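Local coordinates for protein adhesin LabA (Helicobacter pylori, PDB 6GMM) that probably acts as a lectin-like adhesin that recognises the LacdiNAc glycan motif and so helps the bacterium attach to the gastric mucosa, at residues F388-Y399 and Q429-I437. Sequence-based numbering, arbitrary orientation.
Sequences FSSQYQKLGEHY and QGIQDNYYI
A hydrogen bond joins Tyr392 to Asp433. Tyr392 OH donates to Asp433 O over 2.7 Å. The hydroxyl lies in the carbonyl plane on a lone pair, with a C=O...donor angle of 115°. With CG anti to the backbone N, the ring reaches from helix 388-408 to the backbone where strand 433-437 begins. Gln432 NE2 comes to the edge of the same ring, 3.3 Å from Tyr392 CE2. Its amide is nearly coplanar with the ring.

The apolar contacts form two groups. In the first, Ile431 divides its branches between two rings. Its CG2 lies 3.7 Å from Tyr392 CZ, and its CD1 lies 4.0 Å from Phe388 CZ. In the second, Tyr435 points at the helix and enters between Leu395 and Tyr399, beside Gly396. Leu395 CG makes an off-centre CH-pi contact with the Tyr435 ring, and Leu395 CD2 is 3.6 Å from Tyr435 CD2. Tyr435 OH sits against Gly396 CA at 3.5 Å, where there is no side chain. Tyr399 meets Tyr435 obliquely, with ring planes at 57° and Tyr399 CB 3.7 Å from Tyr435 CE1. Tyr392 CE1 approaches the edge of the Tyr435 ring, which brings the two groups together.

The axes of the short helix and strand segments make an angle of 52°. Strand 433-437 pairs antiparallel with strand 419-423 in a two-stranded hairpin that packs on helix 388-408. Tyr399 and Tyr435 also touch Lys421 of the partner strand. Helix 4-28 adds Asn23 against Leu395 and Tyr19 against Tyr435. At the other end, Tyr281 packs edge-to-face with Phe388 and its OH hydrogen-bonds to Gly430 O, so the contact joins helix 388-408 to the hairpin, with helix 4-28 and the loop around Tyr281 beside it.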
loop_
_atom_site.group_PDB
_atom_site.type_symbol
_atom_site.label_atom_id
_atom_site.label_comp_id
_atom_site.label_asym_id
_atom_site.label_seq_id
_atom_site.Cartn_x
_atom_site.Cartn_y
_atom_site.Cartn_z
ATOM N N PHE A 388 13.262 27.229 2.402
ATOM C CA PHE A 388 12.696 28.583 2.381
ATOM C C PHE A 388 13.474 29.586 1.544
ATOM O O PHE A 388 12.883 30.217 0.663
ATOM C CB PHE A 388 12.451 29.128 3.787
ATOM C CG PHE A 388 11.529 30.321 3.745
ATOM C CD1 PHE A 388 10.158 30.156 3.581
ATOM C CD2 PHE A 388 12.036 31.617 3.784
ATOM C CE1 PHE A 388 9.309 31.275 3.473
ATOM C CE2 PHE A 388 11.188 32.725 3.671
ATOM C CZ PHE A 388 9.829 32.547 3.538
ATOM N N SER A 389 14.779 29.745 1.833
ATOM C CA SER A 389 15.683 30.661 1.147
ATOM C C SER A 389 15.549 30.495 -0.381
ATOM O O SER A 389 15.234 31.459 -1.083
ATOM C CB SER A 389 17.115 30.374 1.590
ATOM O OG SER A 389 18.082 31.016 0.776
ATOM N N SER A 390 15.762 29.266 -0.869
ATOM C CA SER A 390 15.697 28.880 -2.280
ATOM C C SER A 390 14.298 28.987 -2.877
ATOM O O SER A 390 14.155 29.371 -4.037
ATOM C CB SER A 390 16.198 27.451 -2.449
ATOM O OG SER A 390 16.063 27.079 -3.809
ATOM N N GLN A 391 13.279 28.598 -2.106
ATOM C CA GLN A 391 11.879 28.638 -2.524
ATOM C C GLN A 391 11.384 30.070 -2.682
ATOM O O GLN A 391 10.682 30.374 -3.647
ATOM C CB GLN A 391 11.000 27.839 -1.548
ATOM C CG GLN A 391 11.089 26.309 -1.689
ATOM C CD GLN A 391 10.660 25.834 -3.065
ATOM O OE1 GLN A 391 9.472 25.623 -3.331
ATOM N NE2 GLN A 391 11.623 25.666 -3.973
ATOM N N TYR A 392 11.813 30.965 -1.775
ATOM C CA TYR A 392 11.473 32.386 -1.806
ATOM C C TYR A 392 12.116 33.086 -3.007
ATOM O O TYR A 392 11.443 33.860 -3.693
ATOM C CB TYR A 392 11.784 33.053 -0.455
ATOM C CG TYR A 392 11.405 34.518 -0.345
ATOM C CD1 TYR A 392 10.120 34.957 -0.669
ATOM C CD2 TYR A 392 12.298 35.451 0.171
ATOM C CE1 TYR A 392 9.767 36.305 -0.560
ATOM C CE2 TYR A 392 11.962 36.797 0.268
ATOM C CZ TYR A 392 10.692 37.218 -0.086
ATOM O OH TYR A 392 10.355 38.542 0.050
ATOM N N GLN A 393 13.391 32.756 -3.306
ATOM C CA GLN A 393 14.132 33.249 -4.477
ATOM C C GLN A 393 13.386 32.790 -5.744
ATOM O O GLN A 393 13.286 33.549 -6.698
ATOM C CB GLN A 393 15.551 32.650 -4.494
ATOM C CG GLN A 393 16.439 33.196 -5.601
ATOM C CD GLN A 393 17.832 32.638 -5.541
ATOM O OE1 GLN A 393 18.181 31.695 -6.261
ATOM N NE2 GLN A 393 18.672 33.224 -4.694
ATOM N N LYS A 394 12.866 31.551 -5.739
ATOM C CA LYS A 394 12.114 30.983 -6.865
ATOM C C LYS A 394 10.818 31.788 -7.166
ATOM O O LYS A 394 10.489 31.992 -8.339
ATOM C CB LYS A 394 11.831 29.487 -6.648
ATOM N N LEU A 395 10.151 32.313 -6.108
ATOM C CA LEU A 395 8.931 33.136 -6.201
ATOM C C LEU A 395 9.219 34.424 -6.968
ATOM O O LEU A 395 8.392 34.868 -7.778
ATOM C CB LEU A 395 8.390 33.452 -4.788
ATOM C CG LEU A 395 7.032 34.186 -4.669
ATOM C CD1 LEU A 395 5.908 33.431 -5.410
ATOM C CD2 LEU A 395 6.652 34.362 -3.215
ATOM N N GLY A 396 10.401 34.991 -6.718
ATOM C CA GLY A 396 10.880 36.203 -7.368
ATOM C C GLY A 396 11.185 35.963 -8.830
ATOM O O GLY A 396 10.831 36.785 -9.673
ATOM N N GLU A 397 11.836 34.835 -9.137
ATOM C CA GLU A 397 12.198 34.398 -10.494
ATOM C C GLU A 397 10.944 34.239 -11.330
ATOM O O GLU A 397 10.905 34.681 -12.479
ATOM C CB GLU A 397 12.947 33.056 -10.444
ATOM C CG GLU A 397 14.378 33.181 -9.955
ATOM C CD GLU A 397 15.138 31.879 -9.775
ATOM O OE1 GLU A 397 14.779 30.867 -10.426
ATOM O OE2 GLU A 397 16.126 31.885 -9.006
ATOM N N HIS A 398 9.919 33.575 -10.735
ATOM C CA HIS A 398 8.602 33.363 -11.322
ATOM C C HIS A 398 7.948 34.697 -11.627
ATOM O O HIS A 398 7.430 34.843 -12.729
ATOM C CB HIS A 398 7.739 32.521 -10.391
ATOM C CG HIS A 398 7.966 31.054 -10.561
ATOM N ND1 HIS A 398 9.218 30.492 -10.394
ATOM C CD2 HIS A 398 7.095 30.082 -10.906
ATOM C CE1 HIS A 398 9.070 29.203 -10.635
ATOM N NE2 HIS A 398 7.810 28.907 -10.946
ATOM N N TYR A 399 8.041 35.694 -10.699
ATOM C CA TYR A 399 7.487 37.059 -10.902
ATOM C C TYR A 399 8.097 37.706 -12.146
ATOM O O TYR A 399 7.365 38.220 -12.999
ATOM C CB TYR A 399 7.710 37.962 -9.662
ATOM C CG TYR A 399 7.141 39.355 -9.810
ATOM C CD1 TYR A 399 7.898 40.386 -10.367
ATOM C CD2 TYR A 399 5.849 39.650 -9.387
ATOM C CE1 TYR A 399 7.365 41.661 -10.549
ATOM C CE2 TYR A 399 5.315 40.932 -9.534
ATOM C CZ TYR A 399 6.074 41.930 -10.126
ATOM O OH TYR A 399 5.552 43.187 -10.273
ATOM N N GLN A 429 10.429 39.169 9.914
ATOM C CA GLN A 429 10.695 37.801 9.406
ATOM C C GLN A 429 11.743 37.747 8.280
ATOM O O GLN A 429 12.208 36.666 7.945
ATOM C CB GLN A 429 9.386 37.145 8.924
ATOM C CG GLN A 429 8.361 36.970 10.036
ATOM C CD GLN A 429 7.022 36.474 9.562
ATOM O OE1 GLN A 429 6.322 37.130 8.769
ATOM N NE2 GLN A 429 6.610 35.324 10.101
ATOM N N GLY A 430 12.076 38.893 7.683
ATOM C CA GLY A 430 13.039 38.959 6.588
ATOM C C GLY A 430 12.465 38.683 5.211
ATOM O O GLY A 430 13.202 38.303 4.289
ATOM N N ILE A 431 11.139 38.863 5.076
ATOM C CA ILE A 431 10.380 38.706 3.833
ATOM C C ILE A 431 10.079 40.148 3.376
ATOM O O ILE A 431 8.984 40.684 3.596
ATOM C CB ILE A 431 9.112 37.805 4.008
ATOM C CG1 ILE A 431 9.481 36.415 4.597
ATOM C CG2 ILE A 431 8.340 37.651 2.673
ATOM C CD1 ILE A 431 8.380 35.778 5.448
ATOM N N GLN A 432 11.112 40.780 2.797
ATOM C CA GLN A 432 11.089 42.167 2.323
ATOM C C GLN A 432 10.136 42.399 1.148
ATOM O O GLN A 432 9.715 43.532 0.931
ATOM C CB GLN A 432 12.511 42.678 2.002
ATOM C CG GLN A 432 13.248 41.931 0.885
ATOM C CD GLN A 432 14.074 40.777 1.403
ATOM O OE1 GLN A 432 15.175 40.960 1.935
ATOM N NE2 GLN A 432 13.574 39.561 1.239
ATOM N N ASP A 433 9.810 41.347 0.378
ATOM C CA ASP A 433 8.908 41.492 -0.764
ATOM C C ASP A 433 7.692 40.603 -0.614
ATOM O O ASP A 433 7.811 39.390 -0.389
ATOM C CB ASP A 433 9.632 41.268 -2.102
ATOM C CG ASP A 433 10.538 42.422 -2.482
ATOM O OD1 ASP A 433 11.694 42.445 -2.012
ATOM O OD2 ASP A 433 10.080 43.317 -3.233
ATOM N N ASN A 434 6.525 41.241 -0.662
ATOM C CA ASN A 434 5.233 40.598 -0.544
ATOM C C ASN A 434 4.674 40.469 -1.943
ATOM O O ASN A 434 4.488 41.475 -2.631
ATOM C CB ASN A 434 4.317 41.415 0.362
ATOM C CG ASN A 434 4.242 40.891 1.774
ATOM O OD1 ASN A 434 5.240 40.441 2.365
ATOM N ND2 ASN A 434 3.046 40.946 2.350
ATOM N N TYR A 435 4.484 39.228 -2.395
ATOM C CA TYR A 435 4.004 38.974 -3.740
ATOM C C TYR A 435 2.513 38.729 -3.733
ATOM O O TYR A 435 1.952 38.273 -2.730
ATOM C CB TYR A 435 4.776 37.826 -4.395
ATOM C CG TYR A 435 6.229 38.156 -4.659
ATOM C CD1 TYR A 435 6.627 38.708 -5.870
ATOM C CD2 TYR A 435 7.215 37.868 -3.713
ATOM C CE1 TYR A 435 7.969 38.983 -6.132
ATOM C CE2 TYR A 435 8.559 38.145 -3.962
ATOM C CZ TYR A 435 8.929 38.714 -5.170
ATOM O OH TYR A 435 10.243 39.024 -5.414
ATOM N N TYR A 436 1.860 39.118 -4.825
ATOM C CA TYR A 436 0.417 39.025 -4.956
ATOM C C TYR A 436 0.055 38.529 -6.333
ATOM O O TYR A 436 0.873 38.580 -7.254
ATOM C CB TYR A 436 -0.229 40.415 -4.681
ATOM C CG TYR A 436 0.077 40.960 -3.298
ATOM C CD1 TYR A 436 -0.753 40.676 -2.215
ATOM C CD2 TYR A 436 1.195 41.762 -3.070
ATOM C CE1 TYR A 436 -0.466 41.153 -0.937
ATOM C CE2 TYR A 436 1.499 42.236 -1.794
ATOM C CZ TYR A 436 0.664 41.929 -0.730
ATOM O OH TYR A 436 0.952 42.397 0.529
ATOM N N ILE A 437 -1.172 38.034 -6.463
ATOM C CA ILE A 437 -1.731 37.550 -7.713
ATOM C C ILE A 437 -3.223 37.910 -7.777
ATOM O O ILE A 437 -3.940 37.732 -6.788
ATOM C CB ILE A 437 -1.404 36.046 -8.001
ATOM C CG1 ILE A 437 -1.915 35.614 -9.392
ATOM C CG2 ILE A 437 -1.868 35.072 -6.878
ATOM C CD1 ILE A 437 -1.290 34.351 -9.966
#